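Local coordinates for erythrocyte membrane protein 1 (Plasmodium falciparum, PDB 2XU0) that probably binds host cell surface receptors as the N-terminal segment plus first Duffy-binding-like domain of a parasite adhesion protein involved in the rosetting of red cells, at residues A[169-172]-A[173-177]; A[320-323]-A[324-327]. The protein carries 10 engineered substitutions. One frame throughout, in Å; residues are numbered along the deposited sequence.

Contact 1 (A[169-172]-A[173-177]); sequences GNYI and VNDHP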
loop_
_atom_site.group_PDB
_atom_site.type_symbol
_atom_site.label_atom_id
_atom_site.label_comp_id
_atom_site.label_asym_id
_atom_site.label_seq_id
_atom_site.Cartn_x
_atom_site.Cartn_y
_atom_site.Cartn_z
ATOM N N GLY A 169 -5.517 13.161 -2.694
ATOM C CA GLY A 169 -6.741 12.737 -2.021
ATOM C C GLY A 169 -7.915 12.688 -2.974
ATOM O O GLY A 169 -8.672 11.709 -2.998
ATOM N N ASN A 170 -8.050 13.750 -3.813
ATOM C CA ASN A 170 -9.110 13.779 -4.819
ATOM C C ASN A 170 -9.001 12.612 -5.758
ATOM O O ASN A 170 -10.002 11.924 -5.968
ATOM C CB ASN A 170 -9.137 15.112 -5.561
ATOM C CG ASN A 170 -10.521 15.700 -5.571
ATOM O OD1 ASN A 170 -11.508 15.045 -5.947
ATOM N ND2 ASN A 170 -10.636 16.910 -5.064
ATOM N N TYR A 171 -7.770 12.283 -6.240
ATOM C CA TYR A 171 -7.651 11.119 -7.121
ATOM C C TYR A 171 -8.078 9.870 -6.379
ATOM O O TYR A 171 -8.890 9.113 -6.902
ATOM C CB TYR A 171 -6.231 10.925 -7.741
ATOM C CG TYR A 171 -6.146 9.557 -8.393
ATOM C CD1 TYR A 171 -6.623 9.350 -9.684
ATOM C CD2 TYR A 171 -5.774 8.433 -7.655
ATOM C CE1 TYR A 171 -6.704 8.068 -10.233
ATOM C CE2 TYR A 171 -5.891 7.148 -8.177
ATOM C CZ TYR A 171 -6.318 6.973 -9.482
ATOM O OH TYR A 171 -6.397 5.711 -10.010
ATOM N N ILE A 172 -7.476 9.608 -5.167
ATOM C CA ILE A 172 -7.764 8.371 -4.430
ATOM C C ILE A 172 -9.244 8.189 -4.236
ATOM O O ILE A 172 -9.779 7.124 -4.535
ATOM C CB ILE A 172 -6.991 8.256 -3.061
ATOM C CG1 ILE A 172 -5.436 8.228 -3.210
ATOM C CG2 ILE A 172 -7.545 7.127 -2.171
ATOM C CD1 ILE A 172 -4.856 7.090 -3.919
ATOM N N VAL A 173 -9.900 9.211 -3.681
ATOM C CA VAL A 173 -11.343 9.145 -3.387
ATOM C C VAL A 173 -12.156 8.891 -4.649
ATOM O O VAL A 173 -13.095 8.095 -4.614
ATOM C CB VAL A 173 -11.818 10.419 -2.643
ATOM C CG1 VAL A 173 -13.349 10.491 -2.574
ATOM C CG2 VAL A 173 -11.205 10.495 -1.254
ATOM N N ASN A 174 -11.796 9.549 -5.766
ATOM C CA ASN A 174 -12.596 9.391 -6.994
ATOM C C ASN A 174 -12.339 8.182 -7.873
ATOM O O ASN A 174 -13.076 7.963 -8.834
ATOM C CB ASN A 174 -12.712 10.716 -7.763
ATOM C CG ASN A 174 -13.510 11.730 -6.977
ATOM O OD1 ASN A 174 -14.710 11.546 -6.725
ATOM N ND2 ASN A 174 -12.840 12.763 -6.474
ATOM N N ASP A 175 -11.339 7.355 -7.519
ATOM C CA ASP A 175 -11.048 6.167 -8.306
ATOM C C ASP A 175 -10.949 4.913 -7.460
ATOM O O ASP A 175 -10.726 3.819 -7.987
ATOM C CB ASP A 175 -9.797 6.395 -9.169
ATOM C CG ASP A 175 -9.715 5.467 -10.364
ATOM O OD1 ASP A 175 -10.708 5.386 -11.127
ATOM O OD2 ASP A 175 -8.694 4.760 -10.494
ATOM N N HIS A 176 -11.183 5.054 -6.138
ATOM C CA HIS A 176 -11.089 3.930 -5.204
ATOM C C HIS A 176 -12.087 2.826 -5.510
ATOM O O HIS A 176 -13.231 3.132 -5.777
ATOM C CB HIS A 176 -11.231 4.399 -3.744
ATOM C CG HIS A 176 -10.706 3.390 -2.775
ATOM N ND1 HIS A 176 -11.479 2.330 -2.358
ATOM C CD2 HIS A 176 -9.482 3.288 -2.212
ATOM C CE1 HIS A 176 -10.712 1.614 -1.556
ATOM N NE2 HIS A 176 -9.500 2.152 -1.440
ATOM N N PRO A 177 -11.712 1.536 -5.413
ATOM C CA PRO A 177 -12.693 0.465 -5.670
ATOM C C PRO A 177 -13.954 0.482 -4.785
ATOM O O PRO A 177 -14.958 -0.139 -5.139
ATOM C CB PRO A 177 -11.882 -0.810 -5.413
ATOM C CG PRO A 177 -10.457 -0.406 -5.651
ATOM C CD PRO A 177 -10.368 0.977 -5.138
#
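Tyr-171 reaches one turn ahead to Asp-175: its OH lies 2.5 Å from Asp-175 OD2, a contact that counts only as a weak hydrogen bond, with the phenol as donor. Ring and carboxylate planes are turned 51° apart, and Asp-175 CB packs 3.5 Å from Tyr-171 CZ. With CG anti to the backbone N (chi1 169°), Tyr-171 carries its ring obliquely forward, alongside Asp-175.

On the more exposed side, the amides of Asn-170 and Asn-174 run side by side, nearly coplanar. Asn-170 OD1 comes within 2.7 Å of Asn-174 ND2, but at too poor an angle for a hydrogen bond; ND2 instead bonds Asn-170 O weakly at 3.0 Å. Asn-174 N bonds the same oxygen, so one carbonyl takes two donors. Val-173 N makes a nearly straight bond to Gly-169 O.

These residues finish helix 154-175, and His-176 is the first to leave helical geometry. Its ND1 accepts from Asp-178 N, implying no proton there, and NE2 meets Ser-191 OG of helix 186-204, whose Leu-192 packs on Ile-172. Tyr-171 OH accepts from Arg-104 N while giving weakly to Asp-175 OD2, which may polarise its O-H toward the acid.

Contact 2 (A[320-323]-A[324-327]); sequences SEEF and CRIK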
loop_
_atom_site.group_PDB
_atom_site.type_symbol
_atom_site.label_atom_id
_atom_site.label_comp_id
_atom_site.label_asym_id
_atom_site.label_seq_id
_atom_site.Cartn_x
_atom_site.Cartn_y
_atom_site.Cartn_z
ATOM N N SER A 320 0.440 -7.250 -0.489
ATOM C CA SER A 320 -0.314 -8.439 -0.084
ATOM C C SER A 320 -1.836 -8.250 -0.090
ATOM O O SER A 320 -2.557 -9.144 -0.541
ATOM C CB SER A 320 0.201 -8.987 1.249
ATOM O OG SER A 320 -0.080 -8.103 2.313
ATOM N N GLU A 321 -2.308 -7.092 0.383
ATOM C CA GLU A 321 -3.737 -6.749 0.409
ATOM C C GLU A 321 -4.314 -6.619 -1.000
ATOM O O GLU A 321 -5.389 -7.168 -1.287
ATOM C CB GLU A 321 -3.983 -5.463 1.225
ATOM C CG GLU A 321 -3.956 -5.708 2.735
ATOM C CD GLU A 321 -5.123 -6.562 3.189
ATOM O OE1 GLU A 321 -6.261 -6.043 3.242
ATOM O OE2 GLU A 321 -4.920 -7.782 3.366
ATOM N N GLU A 322 -3.582 -5.934 -1.869
ATOM C CA GLU A 322 -3.950 -5.726 -3.275
ATOM C C GLU A 322 -3.850 -6.996 -4.063
ATOM O O GLU A 322 -4.655 -7.185 -4.966
ATOM C CB GLU A 322 -3.112 -4.605 -3.918
ATOM C CG GLU A 322 -3.516 -3.238 -3.403
ATOM C CD GLU A 322 -4.901 -2.802 -3.851
ATOM O OE1 GLU A 322 -5.022 -2.338 -5.009
ATOM O OE2 GLU A 322 -5.873 -2.993 -3.079
ATOM N N PHE A 323 -2.886 -7.894 -3.716
ATOM C CA PHE A 323 -2.737 -9.208 -4.354
ATOM C C PHE A 323 -4.000 -10.026 -4.042
ATOM O O PHE A 323 -4.614 -10.583 -4.954
ATOM C CB PHE A 323 -1.456 -9.970 -3.837
ATOM C CG PHE A 323 -1.482 -11.469 -4.085
ATOM C CD1 PHE A 323 -1.388 -11.983 -5.382
ATOM C CD2 PHE A 323 -1.722 -12.361 -3.043
ATOM C CE1 PHE A 323 -1.496 -13.360 -5.617
ATOM C CE2 PHE A 323 -1.811 -13.743 -3.281
ATOM C CZ PHE A 323 -1.712 -14.226 -4.566
ATOM N N CYS A 324 -4.371 -10.126 -2.746
ATOM C CA CYS A 324 -5.545 -10.901 -2.299
ATOM C C CYS A 324 -6.848 -10.332 -2.886
ATOM O O CYS A 324 -7.732 -11.099 -3.281
ATOM C CB CYS A 324 -5.600 -10.942 -0.779
ATOM S SG CYS A 324 -4.269 -11.901 -0.008
ATOM N N ARG A 325 -6.965 -9.000 -2.931
ATOM C CA ARG A 325 -8.151 -8.320 -3.461
ATOM C C ARG A 325 -8.302 -8.640 -4.951
ATOM O O ARG A 325 -9.337 -9.162 -5.329
ATOM C CB ARG A 325 -8.093 -6.811 -3.210
ATOM C CG ARG A 325 -9.276 -6.040 -3.823
ATOM C CD ARG A 325 -9.161 -4.545 -3.596
ATOM N NE ARG A 325 -8.195 -3.904 -4.492
ATOM C CZ ARG A 325 -8.455 -3.511 -5.739
ATOM N NH1 ARG A 325 -9.650 -3.716 -6.271
ATOM N NH2 ARG A 325 -7.515 -2.930 -6.465
ATOM N N ILE A 326 -7.240 -8.391 -5.758
ATOM C CA ILE A 326 -7.179 -8.665 -7.195
ATOM C C ILE A 326 -7.346 -10.152 -7.522
ATOM O O ILE A 326 -8.008 -10.468 -8.511
ATOM C CB ILE A 326 -5.938 -8.000 -7.892
ATOM C CG1 ILE A 326 -5.929 -6.441 -7.760
ATOM C CG2 ILE A 326 -5.764 -8.421 -9.344
ATOM C CD1 ILE A 326 -7.226 -5.764 -8.165
ATOM N N LYS A 327 -6.753 -11.052 -6.720
ATOM C CA LYS A 327 -6.875 -12.498 -6.910
ATOM C C LYS A 327 -8.355 -12.924 -6.925
ATOM O O LYS A 327 -8.744 -13.747 -7.761
ATOM C CB LYS A 327 -6.090 -13.286 -5.839
ATOM C CG LYS A 327 -6.113 -14.802 -6.043
ATOM C CD LYS A 327 -5.343 -15.536 -4.938
ATOM C CE LYS A 327 -5.422 -17.020 -5.159
ATOM N NZ LYS A 327 -4.659 -17.788 -4.143
#
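Glu-322 and Arg-325, three residues apart on helix 311-338, form a two-pronged salt bridge. Arg-325 presents its side, giving NE to Glu-322 OE2 at 2.9 Å and NH2 to Glu-322 OE1, also at 2.9 Å. Both oxygens are met on their syn sides and lie near the guanidinium plane, but the carboxylate is rotated 26° against that plane, and the two nitrogens stand tilted out of the plane of the carboxylate. Arg-325 makes the reach by running straight to CD and then bending at chi3 (77°), while Glu-322 bends at chi2 to come alongside. Ile-326 CD1 lies 3.2 Å above the guanidinium plane of Arg-325 on one face, out toward the rim, and NH2 also donates to Phe-105 O, which helps fix the rotation of the group.

The backbone bonds are those of a regular alpha-helix, from Cys-324 N to Ser-320 O through Lys-327 N to Phe-323 O, the last 2.8 Å long. These two turns fall within the C-terminal subdomain of the Duffy-binding-like domain, in a helical fold braced by disulfides: Cys-324 SG is joined to Cys-442 SG, tying this helix to the short helix 440-443. Glu-321 turns to the same neighbour, accepting a hydrogen bond from His-441 N.

Among the apolar and sulfur contacts, Phe-323 is central. Cys-324 SG stands 4.0 Å from its CD2, an oblique sulfur-aromatic approach. Lys-327, fully extended, runs beside the ring and brings its CD to 3.9 Å from Phe-323 CZ; its NZ goes on to Thr-460 O. Phe-323 CG is anti to the backbone N (chi1 161°), which sends the ring out among Trp-319, Trp-383 of helix 371-407 and Phe-461, an aromatic cluster with Ile-384 packed at its side.

Contact 1 comes first along the chain, closing helix 154-175 in the Duffy-binding region; contact 2 follows on helix 311-338, in the C-terminal subdomain. Their centres are about 18 Å apart, yet they touch: Pro-177 CG, just past the end of the first helix, packs 3.5 Å from Arg-325 NH1. Phe-105 bridges them as well, its ring meeting His-176 while its carbonyl accepts from Arg-325. Thus the end of helix 154-175 meets the side of helix 311-338, joining parts of the adhesion domain that are well separated in sequence. Neither contact lies at the magnesium or proline site.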